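Local atomic coordinates of calcium homeostasis modulator 1 (Oryzias latipes, PDB entry 6LMT), a protein that forms an eight-subunit membrane channel of the calcium homeostasis modulator family, probably passing ions and, as in related channels, ATP. Residues P42-P45 with E46-Y49; C126-S129 with I130-D133; L152-L155 with A156-P159; F164-N167 with E168-V171; T174-I177 with K178-Q182. All coordinates share one frame; numbering follows the deposited sequence.

The five contacts, at turns and helix ends plus one inside helix 167-202, lie on the same side of the chain's centre. Interactions 1, 2 and 3 form the core: centres are about 10 Å apart between 1 and 2, and about 8 Å from each to 3. Polar bridges tie them, N48 ND2 to A156 O at 3.2 Å and S129 OG to L155 O at 3.1 Å. Interaction 4 packs on interaction 3, with F154 O 3.4 Å from F164 CE1. Interaction 5 follows 4 along that helix and meets 2 through L132 and I177. Interactions 1 and 2 share a cholesterol hemisuccinate, touched by Y49, F128 and N131; 4 and 5 touch the third subunit.

Interaction 1: P42-P45 with E46-Y49; sequences PCMP and EYNY. With Y01 (cholesterol hemisuccinate), chain J.
N48 reaches back from the start of helix 48-70 to the loop residues P42, C43 and M44. Its CB lies 3.6 Å from M44 O, and CG comes closer to the same carbonyl. With CG set beside the backbone N (chi1 -84°), the amide turns into the loop: OD1 is 3.0 Å from C43 N and 3.5 Å from M44 N, a pair of weak hydrogen bonds, and it also meets P42 CD. ND2 at the other tip is bonded to A156 O, so both ends of the amide are engaged. M44 O accepts Y47 N at 3.3 Å in a nearly straight bond (162°) and, weakly, N48 N. The turn leads into the helix with Y47 at the N-cap position.

Toward the neighbouring subunit, M44 CE touches Y47 CE2 at 3.8 Å while SD stands at the ring edge, a Met-aromatic contact. M44 and Y47 both pack on Y176 of that second subunit. C43 is disulfide-bonded to C160, and Y49, whose ring end leads away from the loop, lays its OH 3.6 Å from CAS of the cholesterol hemisuccinate. Several modest polar bonds, spread over one amide and one carbonyl, thus hold the turn in shape, with a covalent link beside them.

Interaction 2: C126-S129 with I130-D133; sequences CAFS and INLD. With Y01 (cholesterol hemisuccinate), chain J.
N131 N donates to F128 O over 3.3 Å, the one hydrogen bond that joins the two halves of this turn. The N-H points at the acceptor with moderate straightness (142°). N131 CB also lies close to F128 O, at 3.5 Å, so backbone and side chain of N131 crowd the same carbonyl.

From there the N131 amide runs across the F128 side chain. Its ND2 comes to the edge of the ring, near the ring plane, 3.5 Å from CD1, and the amide and ring planes are 35° apart. N131 CG lies beside its own backbone N (chi1 -69°), which carries the amide back over the preceding turn. On the other side, L132 folds over the S129 carbonyl, CB, CG and CD1 each about 3.7 Å from S129 O. S129 OG faces elsewhere and is bonded to L155 O, while C126 is held to C41 by a disulfide.

F128 and N131 turn toward the lipid: F128 CE1 is 3.5 Å from CAD of the cholesterol hemisuccinate and CZ is 3.6 Å from CAE. N131 OD1 lies near the succinate end, 3.7 Å from OAH. Ring against sterol and amide near the carboxylate make this turn one wall of a sterol pocket, completed in the same chain by Y49, I53, L56 and V114.

Interaction 3: L152-L155 with A156-P159; sequences LKFL and ARIP
L155 and I158 make the close-packed half of this contact, lying side by side and pointing the same way, with CD2 of L155 3.9 Å from CD1 of I158. I158 also lays its CB and CG1 against L155 O, each at 3.6 Å. The backbone is joined by A156 N donating to L152 O at 3.1 Å, followed by two weaker bonds, R157 N to F154 O and I158 N to L155 O. The last of these closes a type I beta turn from L155 to I158, by which the chain leaves helix 148-155 for the loop ahead of helix 167-202. The buried side is covered by other loops, L155 packing on I134 and I158 on F164. P159, partly exposed, rests on S129.

K153 and R157 form the looser, more exposed part. The K153 chain runs out fully extended, and of its side chain CB alone comes near R157, at NH1. R157 doubles back with a bend at chi3 (-66°), laying one face of its guanidinium over the K153 carbonyl: K153 O is 3.1 Å from NH1 but above the plane, and the angle is too poor for a hydrogen bond. F154 CA lies over that same face. NH2 then approaches CD1 of the F154 ring, itself buried, at 4.0 Å, with ring and guanidinium planes almost perpendicular (86°).

Interaction 4: F164-N167 with E168-V171; sequences FEDN and EVRV
The F164 ring meets V169 at its edge, CZ lying 4.3 Å from CG1, and D166 O also comes to the edge in the ring plane. R170 CB approaches obliquely, 3.6 Å from F164 CD2, the two side chains sliding past each other in opposite directions. Beyond the segments, the ring also meets that of F154, their planes at about 50°.

The other flat groups are the N167 amide and the R170 guanidinium, and their planes are 25° apart. N167 OD1 stands at the guanidinium edge, somewhat tilted from its plane, and takes NH2 at 2.6 Å and, weakly, NE at 3.3 Å. The R170 chain gets there by running out from the backbone with CG opposite its N (chi1 -174°) and then bending at chi3.

Helix 167-202 starts here. D166 holds the N-cap position, and its carbonyl accepts R170 N at 3.1 Å; N167 O accepts V171 N at 2.9 Å. The D166 carboxylate rests against V169, OD2 3.3 Å from CG2. E168 and V171 turn to the third subunit, packing on its L163 and D162.

One sound and one weak bond to N167 OD1 orient the R170 head, though the neutral amide does not offset its positive charge. For D166 the helix start may favour the anion, while the nearby E168 carboxylate would act against it.

Interaction 5: T174-I177 with K178-Q182; sequences TRYI and KCISQ
K178 donates its backbone N to T174 O at 3.0 Å, and its CB lies 3.3 Å from the same oxygen. Beyond CB the lysine stretches straight away from this contact to form a salt bridge between NZ and E38 of the third subunit. C179 follows with its N bonded to R175 O at 3.1 Å.

I180 makes the main side-chain contact. Its backbone N bonds weakly to Y176 O, but its CD1 comes down over one face of the Y176 ring, 3.9 Å from the centroid and 23° off the normal, a CH-pi contact with CZ at 3.6 Å. This needs I180 CG1 turned back along the helix (chi1 -65°), toward the earlier turn. S181 closes the series, its N donating to I177 O at 2.9 Å. Q182 turns its amide to Y51 and E38 of the third subunit.

These residues form a stretch within helix 167-202. T174, I177 and S181 press on helix 122-128 at F124 and L125; S181 OG bonds to L118 O of helix 108-120, and Q182 NE2 weakly to M119 O. Loop residues L132, K136 and F137 surround Y176, which joins R175, K178, C179 and Q182 at the third subunit.

Interaction 1: P42-P45 with E46-Y49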
# COMPACT_ATOMS: atom_id res chain seq x y z
N PRO A 42 24.50 14.33 -27.34
CA PRO A 42 24.57 14.14 -28.80
C PRO A 42 25.67 13.21 -29.23
O PRO A 42 25.52 12.54 -30.25
CB PRO A 42 24.85 15.55 -29.32
CG PRO A 42 24.55 16.42 -28.24
CD PRO A 42 24.77 15.73 -26.98
N CYS A 43 26.76 13.15 -28.45
CA CYS A 43 27.98 12.42 -28.75
C CYS A 43 28.58 12.83 -30.09
O CYS A 43 29.03 12.01 -30.88
CB CYS A 43 27.79 10.90 -28.65
SG CYS A 43 27.95 10.34 -26.94
N MET A 44 28.62 14.14 -30.31
CA MET A 44 29.23 14.82 -31.42
C MET A 44 30.05 15.97 -30.87
O MET A 44 29.60 16.67 -29.97
CB MET A 44 28.16 15.37 -32.37
CG MET A 44 27.35 14.31 -33.02
SD MET A 44 25.90 14.95 -33.84
CE MET A 44 26.64 15.84 -35.18
N PRO A 45 31.26 16.21 -31.39
CA PRO A 45 32.14 17.21 -30.79
C PRO A 45 31.73 18.65 -31.01
O PRO A 45 32.38 19.54 -30.45
CB PRO A 45 33.48 16.92 -31.46
CG PRO A 45 33.15 16.27 -32.69
CD PRO A 45 31.94 15.47 -32.46
N GLU A 46 30.70 18.92 -31.79
CA GLU A 46 30.23 20.28 -31.99
C GLU A 46 29.18 20.68 -30.99
O GLU A 46 29.00 21.86 -30.71
CB GLU A 46 29.63 20.45 -33.39
CG GLU A 46 30.58 20.14 -34.51
CD GLU A 46 30.53 18.69 -34.92
OE1 GLU A 46 29.63 17.96 -34.45
OE2 GLU A 46 31.41 18.26 -35.69
N TYR A 47 28.48 19.70 -30.44
CA TYR A 47 27.23 19.92 -29.74
C TYR A 47 27.28 19.42 -28.31
O TYR A 47 26.34 19.69 -27.56
CB TYR A 47 26.11 19.21 -30.50
CG TYR A 47 25.89 19.76 -31.88
CD1 TYR A 47 26.02 21.11 -32.14
CD2 TYR A 47 25.68 18.91 -32.95
CE1 TYR A 47 25.87 21.60 -33.40
CE2 TYR A 47 25.53 19.39 -34.21
CZ TYR A 47 25.62 20.74 -34.44
OH TYR A 47 25.47 21.23 -35.71
N ASN A 48 28.34 18.71 -27.91
CA ASN A 48 28.39 18.12 -26.58
C ASN A 48 28.51 19.17 -25.49
O ASN A 48 27.90 19.03 -24.43
CB ASN A 48 29.57 17.17 -26.44
CG ASN A 48 29.29 15.82 -26.94
OD1 ASN A 48 28.16 15.45 -27.11
ND2 ASN A 48 30.31 15.01 -27.00
N TYR A 49 29.29 20.21 -25.74
CA TYR A 49 29.49 21.25 -24.74
C TYR A 49 28.20 22.02 -24.50
O TYR A 49 27.84 22.28 -23.35
CB TYR A 49 30.61 22.19 -25.18
CG TYR A 49 30.91 23.24 -24.16
CD1 TYR A 49 31.70 22.94 -23.07
CD2 TYR A 49 30.38 24.51 -24.26
CE1 TYR A 49 31.96 23.89 -22.12
CE2 TYR A 49 30.62 25.46 -23.31
CZ TYR A 49 31.42 25.14 -22.25
OH TYR A 49 31.67 26.09 -21.31
CAA Y01 J . 26.28 28.68 -12.17
CBA Y01 J . 26.03 27.19 -12.02
CAB Y01 J . 24.84 26.77 -12.87
CAN Y01 J . 27.28 26.39 -12.37
CAJ Y01 J . 27.78 26.53 -13.79
CAO Y01 J . 29.24 26.18 -13.91
CBB Y01 J . 29.84 26.23 -15.33
CAC Y01 J . 29.32 27.46 -16.06
CBE Y01 J . 31.38 26.17 -15.25
CAP Y01 J . 31.86 25.14 -14.19
CAQ Y01 J . 33.00 24.34 -14.83
CBG Y01 J . 33.53 25.31 -15.88
CBI Y01 J . 32.24 25.87 -16.51
CAE Y01 J . 31.53 24.84 -17.39
CAU Y01 J . 32.71 27.06 -17.36
CAS Y01 J . 33.74 26.65 -18.43
CBF Y01 J . 34.97 25.90 -17.87
CBD Y01 J . 34.54 24.79 -16.89
CAK Y01 J . 35.76 24.20 -16.21
CAI Y01 J . 36.76 23.78 -17.23
CAZ Y01 J . 36.77 24.21 -18.48
CAV Y01 J . 37.75 23.64 -19.48
CBH Y01 J . 35.88 25.34 -19.00
CAD Y01 J . 35.05 24.79 -20.18
CAT Y01 J . 36.85 26.42 -19.53
CAR Y01 J . 37.87 25.88 -20.54
CBC Y01 J . 38.68 24.73 -19.98
OAW Y01 J . 39.52 24.15 -21.02
CAY Y01 J . 40.47 23.29 -20.67
OAG Y01 J . 40.91 23.19 -19.56
CAM Y01 J . 40.94 22.46 -21.83
CAL Y01 J . 41.90 21.35 -21.43
CAX Y01 J . 42.40 20.49 -22.58
OAH Y01 J . 42.04 20.77 -23.74
OAF Y01 J . 43.16 19.54 -22.30

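Interaction 2: C126-S129 with I130-D133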
# COMPACT_ATOMS: atom_id res chain seq x y z
N CYS A 126 29.27 14.78 -20.64
CA CYS A 126 28.95 15.20 -21.99
C CYS A 126 29.81 16.39 -22.40
O CYS A 126 30.43 16.37 -23.45
CB CYS A 126 27.46 15.50 -22.09
SG CYS A 126 26.80 15.69 -23.75
N ALA A 127 29.92 17.40 -21.54
CA ALA A 127 30.57 18.64 -21.93
C ALA A 127 32.09 18.55 -22.02
O ALA A 127 32.69 19.32 -22.77
CB ALA A 127 30.20 19.75 -20.96
N PHE A 128 32.73 17.65 -21.29
CA PHE A 128 34.18 17.70 -21.10
C PHE A 128 34.89 16.46 -21.59
O PHE A 128 36.07 16.28 -21.29
CB PHE A 128 34.51 17.94 -19.63
CG PHE A 128 34.07 19.26 -19.13
CD1 PHE A 128 34.16 20.38 -19.92
CD2 PHE A 128 33.44 19.37 -17.91
CE1 PHE A 128 33.72 21.59 -19.48
CE2 PHE A 128 32.99 20.57 -17.47
CZ PHE A 128 33.13 21.68 -18.26
N SER A 129 34.22 15.58 -22.32
CA SER A 129 34.88 14.37 -22.77
C SER A 129 35.80 14.59 -23.95
O SER A 129 36.68 13.76 -24.19
CB SER A 129 33.86 13.30 -23.11
OG SER A 129 33.08 13.70 -24.22
N ILE A 130 35.63 15.67 -24.71
CA ILE A 130 36.60 15.99 -25.75
C ILE A 130 37.81 16.71 -25.20
O ILE A 130 38.78 16.92 -25.92
CB ILE A 130 36.01 16.85 -26.88
CG1 ILE A 130 35.54 18.18 -26.34
CG2 ILE A 130 34.90 16.15 -27.58
CD1 ILE A 130 35.22 19.16 -27.40
N ASN A 131 37.77 17.12 -23.94
CA ASN A 131 38.88 17.75 -23.26
C ASN A 131 39.76 16.75 -22.54
O ASN A 131 40.68 17.15 -21.84
CB ASN A 131 38.37 18.79 -22.26
CG ASN A 131 37.77 19.98 -22.93
OD1 ASN A 131 38.31 20.50 -23.90
ND2 ASN A 131 36.64 20.42 -22.43
N LEU A 132 39.48 15.47 -22.69
CA LEU A 132 40.26 14.46 -22.00
C LEU A 132 41.61 14.25 -22.65
O LEU A 132 41.85 14.64 -23.80
CB LEU A 132 39.51 13.13 -21.96
CG LEU A 132 38.35 13.07 -20.99
CD1 LEU A 132 37.62 11.80 -21.19
CD2 LEU A 132 38.89 13.14 -19.60
N ASP A 133 42.50 13.65 -21.89
CA ASP A 133 43.83 13.25 -22.33
C ASP A 133 43.83 11.74 -22.20
O ASP A 133 44.05 11.21 -21.11
CB ASP A 133 44.90 13.91 -21.47
CG ASP A 133 46.27 13.79 -22.06
OD1 ASP A 133 46.40 13.23 -23.16
OD2 ASP A 133 47.23 14.26 -21.41
CAA Y01 J . 26.28 28.68 -12.17
CBA Y01 J . 26.03 27.19 -12.02
CAB Y01 J . 24.84 26.77 -12.87
CAN Y01 J . 27.28 26.39 -12.37
CAJ Y01 J . 27.78 26.53 -13.79
CAO Y01 J . 29.24 26.18 -13.91
CBB Y01 J . 29.84 26.23 -15.33
CAC Y01 J . 29.32 27.46 -16.06
CBE Y01 J . 31.38 26.17 -15.25
CAP Y01 J . 31.86 25.14 -14.19
CAQ Y01 J . 33.00 24.34 -14.83
CBG Y01 J . 33.53 25.31 -15.88
CBI Y01 J . 32.24 25.87 -16.51
CAE Y01 J . 31.53 24.84 -17.39
CAU Y01 J . 32.71 27.06 -17.36
CAS Y01 J . 33.74 26.65 -18.43
CBF Y01 J . 34.97 25.90 -17.87
CBD Y01 J . 34.54 24.79 -16.89
CAK Y01 J . 35.76 24.20 -16.21
CAI Y01 J . 36.76 23.78 -17.23
CAZ Y01 J . 36.77 24.21 -18.48
CAV Y01 J . 37.75 23.64 -19.48
CBH Y01 J . 35.88 25.34 -19.00
CAD Y01 J . 35.05 24.79 -20.18
CAT Y01 J . 36.85 26.42 -19.53
CAR Y01 J . 37.87 25.88 -20.54
CBC Y01 J . 38.68 24.73 -19.98
OAW Y01 J . 39.52 24.15 -21.02
CAY Y01 J . 40.47 23.29 -20.67
OAG Y01 J . 40.91 23.19 -19.56
CAM Y01 J . 40.94 22.46 -21.83
CAL Y01 J . 41.90 21.35 -21.43
CAX Y01 J . 42.40 20.49 -22.58
OAH Y01 J . 42.04 20.77 -23.74
OAF Y01 J . 43.16 19.54 -22.30

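Interaction 3: L152-L155 with A156-P159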
# COMPACT_ATOMS: atom_id res chain seq x y z
N LEU A 152 38.69 13.85 -32.01
CA LEU A 152 37.61 14.60 -31.37
C LEU A 152 36.28 13.88 -31.52
O LEU A 152 35.45 13.94 -30.61
CB LEU A 152 37.52 16.00 -31.96
CG LEU A 152 38.60 16.96 -31.50
CD1 LEU A 152 38.45 18.26 -32.25
CD2 LEU A 152 38.48 17.19 -30.02
N LYS A 153 36.06 13.21 -32.64
CA LYS A 153 34.86 12.39 -32.78
C LYS A 153 34.94 11.15 -31.91
O LYS A 153 33.90 10.65 -31.46
CB LYS A 153 34.65 11.98 -34.23
CG LYS A 153 34.31 13.11 -35.15
CD LYS A 153 34.09 12.59 -36.55
CE LYS A 153 33.84 13.72 -37.51
NZ LYS A 153 33.69 13.22 -38.89
N PHE A 154 36.14 10.64 -31.68
CA PHE A 154 36.32 9.46 -30.85
C PHE A 154 36.05 9.77 -29.38
O PHE A 154 35.37 9.01 -28.69
CB PHE A 154 37.75 8.93 -31.05
CG PHE A 154 38.07 7.72 -30.25
CD1 PHE A 154 37.60 6.48 -30.64
CD2 PHE A 154 38.84 7.81 -29.12
CE1 PHE A 154 37.88 5.37 -29.90
CE2 PHE A 154 39.13 6.70 -28.39
CZ PHE A 154 38.65 5.48 -28.78
N LEU A 155 36.59 10.88 -28.89
CA LEU A 155 36.40 11.28 -27.51
C LEU A 155 35.00 11.78 -27.23
O LEU A 155 34.56 11.73 -26.08
CB LEU A 155 37.39 12.37 -27.13
CG LEU A 155 38.86 11.99 -27.11
CD1 LEU A 155 39.69 13.21 -26.83
CD2 LEU A 155 39.09 10.94 -26.07
N ALA A 156 34.29 12.26 -28.24
CA ALA A 156 32.94 12.74 -28.05
C ALA A 156 31.95 11.62 -27.79
O ALA A 156 30.87 11.89 -27.28
CB ALA A 156 32.49 13.55 -29.25
N ARG A 157 32.29 10.38 -28.12
CA ARG A 157 31.37 9.27 -27.96
C ARG A 157 31.53 8.56 -26.62
O ARG A 157 30.79 7.61 -26.37
CB ARG A 157 31.56 8.29 -29.11
CG ARG A 157 31.19 8.89 -30.45
CD ARG A 157 31.11 7.85 -31.54
NE ARG A 157 32.40 7.23 -31.85
CZ ARG A 157 33.23 7.64 -32.81
NH1 ARG A 157 32.90 8.66 -33.59
NH2 ARG A 157 34.37 7.01 -33.01
N ILE A 158 32.47 9.02 -25.79
CA ILE A 158 32.61 8.48 -24.42
C ILE A 158 31.35 8.54 -23.57
O ILE A 158 31.07 7.55 -22.87
CB ILE A 158 33.83 9.12 -23.74
CG1 ILE A 158 35.11 8.60 -24.37
CG2 ILE A 158 33.87 8.90 -22.24
CD1 ILE A 158 36.34 9.29 -23.93
N PRO A 159 30.51 9.60 -23.59
CA PRO A 159 29.27 9.53 -22.79
C PRO A 159 28.24 8.51 -23.26
O PRO A 159 27.25 8.31 -22.56
CB PRO A 159 28.70 10.94 -22.92
CG PRO A 159 29.78 11.74 -23.23
CD PRO A 159 30.67 10.98 -24.07

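Interaction 4: F164-N167 with E168-V171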
# COMPACT_ATOMS: atom_id res chain seq x y z
N PHE A 164 30.59 3.74 -27.98
CA PHE A 164 32.00 3.68 -27.63
C PHE A 164 32.29 2.23 -27.30
O PHE A 164 31.58 1.63 -26.48
CB PHE A 164 32.31 4.59 -26.44
CG PHE A 164 33.76 4.87 -26.26
CD1 PHE A 164 34.37 5.86 -27.00
CD2 PHE A 164 34.52 4.13 -25.40
CE1 PHE A 164 35.70 6.11 -26.86
CE2 PHE A 164 35.85 4.38 -25.25
CZ PHE A 164 36.43 5.38 -25.98
N GLU A 165 33.31 1.67 -27.93
CA GLU A 165 33.47 0.22 -27.89
C GLU A 165 34.42 -0.25 -26.80
O GLU A 165 34.23 -1.34 -26.25
CB GLU A 165 33.93 -0.28 -29.27
CG GLU A 165 35.34 0.12 -29.69
CD GLU A 165 35.42 1.49 -30.36
OE1 GLU A 165 34.45 2.28 -30.26
OE2 GLU A 165 36.47 1.78 -30.97
N ASP A 166 35.43 0.54 -26.44
CA ASP A 166 36.42 0.13 -25.45
C ASP A 166 35.84 0.45 -24.08
O ASP A 166 35.83 1.59 -23.65
CB ASP A 166 37.73 0.86 -25.69
CG ASP A 166 38.89 0.26 -24.94
OD1 ASP A 166 38.69 -0.66 -24.12
OD2 ASP A 166 40.03 0.67 -25.21
N ASN A 167 35.36 -0.58 -23.39
CA ASN A 167 34.62 -0.36 -22.16
C ASN A 167 35.55 0.02 -21.02
O ASN A 167 35.14 0.75 -20.12
CB ASN A 167 33.83 -1.61 -21.78
CG ASN A 167 32.70 -1.32 -20.82
OD1 ASN A 167 32.44 -0.17 -20.47
ND2 ASN A 167 32.01 -2.35 -20.40
N GLU A 168 36.80 -0.42 -21.07
CA GLU A 168 37.74 -0.11 -20.00
C GLU A 168 38.13 1.36 -20.03
O GLU A 168 38.22 1.99 -18.97
CB GLU A 168 38.96 -1.02 -20.13
CG GLU A 168 39.96 -0.92 -18.99
CD GLU A 168 41.08 0.07 -19.27
OE1 GLU A 168 41.57 0.13 -20.41
OE2 GLU A 168 41.46 0.81 -18.34
N VAL A 169 38.36 1.92 -21.21
CA VAL A 169 38.69 3.33 -21.33
C VAL A 169 37.48 4.19 -21.02
O VAL A 169 37.59 5.25 -20.41
CB VAL A 169 39.26 3.60 -22.73
CG1 VAL A 169 39.49 5.07 -22.97
CG2 VAL A 169 40.55 2.89 -22.88
N ARG A 170 36.29 3.71 -21.37
CA ARG A 170 35.08 4.46 -21.10
C ARG A 170 34.78 4.49 -19.61
O ARG A 170 34.40 5.53 -19.08
CB ARG A 170 33.91 3.86 -21.85
CG ARG A 170 32.68 4.67 -21.74
CD ARG A 170 31.49 3.95 -22.29
NE ARG A 170 31.26 2.71 -21.58
CZ ARG A 170 30.63 2.61 -20.42
NH1 ARG A 170 30.16 3.69 -19.81
NH2 ARG A 170 30.47 1.43 -19.86
N VAL A 171 34.94 3.37 -18.92
CA VAL A 171 34.67 3.31 -17.48
C VAL A 171 35.68 4.14 -16.70
O VAL A 171 35.32 4.83 -15.75
CB VAL A 171 34.64 1.83 -17.03
CG1 VAL A 171 34.72 1.69 -15.55
CG2 VAL A 171 33.36 1.20 -17.48

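Interaction 5: T174-I177 with K178-Q182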
# COMPACT_ATOMS: atom_id res chain seq x y z
N THR A 174 34.84 7.89 -17.41
CA THR A 174 33.60 8.26 -16.76
C THR A 174 33.79 8.44 -15.27
O THR A 174 33.23 9.36 -14.68
CB THR A 174 32.54 7.22 -17.06
OG1 THR A 174 32.39 7.11 -18.47
CG2 THR A 174 31.20 7.58 -16.47
N ARG A 175 34.58 7.58 -14.63
CA ARG A 175 34.83 7.70 -13.20
C ARG A 175 35.65 8.92 -12.86
O ARG A 175 35.44 9.52 -11.81
CB ARG A 175 35.52 6.46 -12.68
CG ARG A 175 34.60 5.34 -12.46
CD ARG A 175 35.36 4.19 -11.97
NE ARG A 175 34.50 3.09 -11.58
CZ ARG A 175 33.99 2.94 -10.37
NH1 ARG A 175 34.26 3.81 -9.42
NH2 ARG A 175 33.23 1.90 -10.10
N TYR A 176 36.59 9.28 -13.72
CA TYR A 176 37.40 10.46 -13.50
C TYR A 176 36.58 11.74 -13.59
O TYR A 176 36.72 12.63 -12.76
CB TYR A 176 38.54 10.46 -14.50
CG TYR A 176 39.35 11.72 -14.55
CD1 TYR A 176 40.14 12.10 -13.49
CD2 TYR A 176 39.37 12.49 -15.69
CE1 TYR A 176 40.89 13.23 -13.55
CE2 TYR A 176 40.12 13.62 -15.76
CZ TYR A 176 40.88 13.99 -14.68
OH TYR A 176 41.63 15.12 -14.74
N ILE A 177 35.70 11.84 -14.58
CA ILE A 177 34.92 13.05 -14.74
C ILE A 177 33.79 13.13 -13.72
O ILE A 177 33.49 14.21 -13.22
CB ILE A 177 34.42 13.16 -16.19
CG1 ILE A 177 35.61 13.35 -17.12
CG2 ILE A 177 33.51 14.31 -16.40
CD1 ILE A 177 35.26 13.25 -18.57
N LYS A 178 33.20 12.00 -13.35
CA LYS A 178 32.15 12.03 -12.34
C LYS A 178 32.70 12.36 -10.96
O LYS A 178 32.00 12.99 -10.16
CB LYS A 178 31.41 10.69 -12.33
CG LYS A 178 30.23 10.67 -11.42
CD LYS A 178 29.43 9.42 -11.53
CE LYS A 178 28.28 9.48 -10.57
NZ LYS A 178 27.43 8.30 -10.72
N CYS A 179 33.95 12.00 -10.69
CA CYS A 179 34.63 12.44 -9.48
C CYS A 179 34.79 13.95 -9.42
O CYS A 179 34.53 14.56 -8.38
CB CYS A 179 35.98 11.75 -9.39
SG CYS A 179 37.05 12.42 -8.16
N ILE A 180 35.22 14.57 -10.52
CA ILE A 180 35.40 16.02 -10.56
C ILE A 180 34.05 16.72 -10.48
O ILE A 180 33.92 17.78 -9.86
CB ILE A 180 36.18 16.40 -11.83
CG1 ILE A 180 37.58 15.83 -11.77
CG2 ILE A 180 36.24 17.89 -12.05
CD1 ILE A 180 38.31 15.98 -13.03
N SER A 181 33.02 16.13 -11.06
CA SER A 181 31.68 16.70 -11.01
C SER A 181 31.10 16.62 -9.61
O SER A 181 30.41 17.54 -9.17
CB SER A 181 30.79 15.97 -12.00
OG SER A 181 29.47 16.46 -11.94
N GLN A 182 31.36 15.53 -8.89
CA GLN A 182 30.91 15.41 -7.51
C GLN A 182 31.70 16.33 -6.59
O GLN A 182 31.16 16.80 -5.60
CB GLN A 182 31.02 13.97 -7.06
CG GLN A 182 29.94 13.10 -7.58
CD GLN A 182 30.20 11.66 -7.33
OE1 GLN A 182 31.28 11.28 -6.95
NE2 GLN A 182 29.19 10.84 -7.51